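Local coordinates for stringent starvation protein A homolog (Haemophilus influenzae, PDB 3LYK), which probably forms an equimolar complex with the RNA polymerase holoenzyme, but not with the core enzyme, and belongs to the glutathione S-transferase superfamily, at residues R96-R101 against G151-Y156. Residues are numbered along the deposited sequence; the frame is centred on the assembly and turned at random.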
loop_
_atom_site.group_PDB
_atom_site.type_symbol
_atom_site.label_atom_id
_atom_site.label_comp_id
_atom_site.label_asym_id
_atom_site.label_seq_id
_atom_site.Cartn_x
_atom_site.Cartn_y
_atom_site.Cartn_z
ATOM N N ARG B 96 6.357 2.271 -7.407
ATOM C CA ARG B 96 5.516 2.180 -6.220
ATOM C C ARG B 96 5.418 3.510 -5.489
ATOM O O ARG B 96 4.341 3.891 -4.977
ATOM C CB ARG B 96 6.018 1.079 -5.262
ATOM C CG ARG B 96 5.657 -0.363 -5.721
ATOM C CD ARG B 96 5.849 -1.351 -4.608
ATOM N NE ARG B 96 5.567 -2.703 -5.073
ATOM C CZ ARG B 96 6.501 -3.626 -5.314
ATOM N NH1 ARG B 96 7.803 -3.346 -5.123
ATOM N NH2 ARG B 96 6.135 -4.845 -5.719
ATOM N N LEU B 97 6.557 4.195 -5.380
ATOM C CA LEU B 97 6.588 5.470 -4.650
ATOM C C LEU B 97 5.791 6.547 -5.417
ATOM O O LEU B 97 5.048 7.341 -4.827
ATOM C CB LEU B 97 8.029 5.928 -4.442
ATOM C CG LEU B 97 8.128 7.025 -3.372
ATOM C CD1 LEU B 97 7.632 6.519 -2.044
ATOM C CD2 LEU B 97 9.556 7.575 -3.226
ATOM N N LEU B 98 5.946 6.536 -6.738
ATOM C CA LEU B 98 5.181 7.412 -7.636
ATOM C C LEU B 98 3.679 7.214 -7.472
ATOM O O LEU B 98 2.922 8.175 -7.342
ATOM C CB LEU B 98 5.608 7.105 -9.070
ATOM C CG LEU B 98 5.574 8.125 -10.178
ATOM C CD1 LEU B 98 5.873 9.516 -9.619
ATOM C CD2 LEU B 98 6.661 7.707 -11.154
HETATM N N MSE B 99 3.259 5.957 -7.384
HETATM C CA MSE B 99 1.863 5.626 -7.207
HETATM C C MSE B 99 1.323 6.139 -5.908
HETATM O O MSE B 99 0.235 6.747 -5.860
HETATM C CB MSE B 99 1.651 4.103 -7.335
HETATM C CG MSE B 99 1.696 3.654 -8.828
HETATM SE SE MSE B 99 1.522 1.700 -9.010
HETATM C CE MSE B 99 3.335 1.038 -9.075
ATOM N N LEU B 100 2.076 5.884 -4.832
ATOM C CA LEU B 100 1.688 6.338 -3.519
ATOM C C LEU B 100 1.497 7.852 -3.521
ATOM O O LEU B 100 0.528 8.351 -2.935
ATOM C CB LEU B 100 2.750 5.992 -2.479
ATOM C CG LEU B 100 2.514 6.638 -1.105
ATOM C CD1 LEU B 100 1.317 6.005 -0.449
ATOM C CD2 LEU B 100 3.755 6.460 -0.162
ATOM N N ARG B 101 2.418 8.561 -4.155
ATOM C CA ARG B 101 2.377 10.017 -4.176
ATOM C C ARG B 101 1.210 10.560 -5.021
ATOM O O ARG B 101 0.572 11.551 -4.636
ATOM C CB ARG B 101 3.688 10.586 -4.686
ATOM C CG ARG B 101 4.861 10.421 -3.666
ATOM C CD ARG B 101 6.172 10.918 -4.215
ATOM N NE ARG B 101 6.012 12.243 -4.797
ATOM C CZ ARG B 101 6.438 12.595 -6.004
ATOM N NH1 ARG B 101 7.107 11.733 -6.755
ATOM N NH2 ARG B 101 6.197 13.819 -6.466
ATOM N N GLY B 151 2.234 1.106 -17.885
ATOM C CA GLY B 151 2.287 0.254 -16.691
ATOM C C GLY B 151 1.327 0.705 -15.627
ATOM O O GLY B 151 0.483 1.600 -15.883
ATOM N N LEU B 152 1.481 0.131 -14.420
ATOM C CA LEU B 152 0.600 0.448 -13.292
ATOM C C LEU B 152 0.549 1.924 -12.929
ATOM O O LEU B 152 -0.490 2.387 -12.478
ATOM C CB LEU B 152 0.918 -0.411 -12.053
ATOM C CG LEU B 152 0.743 -1.934 -12.169
ATOM C CD1 LEU B 152 1.008 -2.642 -10.779
ATOM C CD2 LEU B 152 -0.648 -2.321 -12.714
ATOM N N VAL B 153 1.650 2.662 -13.078
ATOM C CA VAL B 153 1.607 4.121 -12.788
ATOM C C VAL B 153 0.565 4.829 -13.709
ATOM O O VAL B 153 -0.221 5.683 -13.268
ATOM C CB VAL B 153 3.005 4.770 -12.963
ATOM C CG1 VAL B 153 2.959 6.272 -12.669
ATOM C CG2 VAL B 153 4.070 4.057 -12.031
ATOM N N ASP B 154 0.540 4.436 -14.971
ATOM C CA ASP B 154 -0.453 4.969 -15.928
ATOM C C ASP B 154 -1.879 4.566 -15.533
ATOM O O ASP B 154 -2.816 5.329 -15.761
ATOM C CB ASP B 154 -0.106 4.494 -17.338
ATOM C CG ASP B 154 1.299 4.881 -17.724
ATOM O OD1 ASP B 154 1.556 6.096 -17.902
ATOM O OD2 ASP B 154 2.178 3.975 -17.774
ATOM N N CYS B 155 -2.030 3.398 -14.888
ATOM C CA CYS B 155 -3.313 2.998 -14.341
ATOM C C CYS B 155 -3.739 3.894 -13.182
ATOM O O CYS B 155 -4.914 3.895 -12.824
ATOM C CB CYS B 155 -3.314 1.526 -13.926
ATOM S SG CYS B 155 -2.974 0.444 -15.352
ATOM N N TYR B 156 -2.799 4.644 -12.596
ATOM C CA TYR B 156 -3.181 5.649 -11.600
ATOM C C TYR B 156 -3.448 7.003 -12.281
ATOM O O TYR B 156 -4.355 7.714 -11.893
ATOM C CB TYR B 156 -2.080 5.853 -10.510
ATOM C CG TYR B 156 -2.124 4.852 -9.363
ATOM C CD1 TYR B 156 -1.796 3.510 -9.581
ATOM C CD2 TYR B 156 -2.482 5.245 -8.068
ATOM C CE1 TYR B 156 -1.840 2.577 -8.561
ATOM C CE2 TYR B 156 -2.525 4.288 -7.006
ATOM C CZ TYR B 156 -2.198 2.970 -7.277
ATOM O OH TYR B 156 -2.224 2.001 -6.303
#
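The ring of Y156 carries the side chain of M99, a selenomethionine, on one face, while the backbone O of L152 lies in the ring plane at its edge. CG of M99 sits 3.9 Å from the centroid of the Y156 ring and 25° off the normal, which defines a CH-pi contact over the face, offset toward the rim. SE of M99 approaches more obliquely, 47° off the normal, and lies 3.5 Å from CE1 of Y156, near the rim, in a Met-aromatic contact. This pairing joins helices 89-115 and 152-165 inside the all-helical C-terminal domain of the GST fold. The two short segments run almost parallel, 7° between their directions with axes 9.5 Å apart, and the closest CA pair is M99 with V153.

M99 contributes the largest share of the buried surface. Its chain leaves with CG anti to the carbonyl carbon and stays extended to the selenium, then bends at chi3, which turns CE aside; SE of M99 rests 3.8 Å from CB of L152, with CE a little farther off. V153 brings one methyl to each neighbour: CG2 meets CG of M99, and CG1 reaches L98. Beyond the contact, Y156 also packs on R69 and M72 of helix 68-78 in the thioredoxin-like domain, and L152 on V24 of helix 16-27, so the buried cluster reaches the domain interface. Within 151-156, the backbone N of G151 donates to OD2 of D154 at 2.9 Å, using the carboxylate oxygen's anti lone pair.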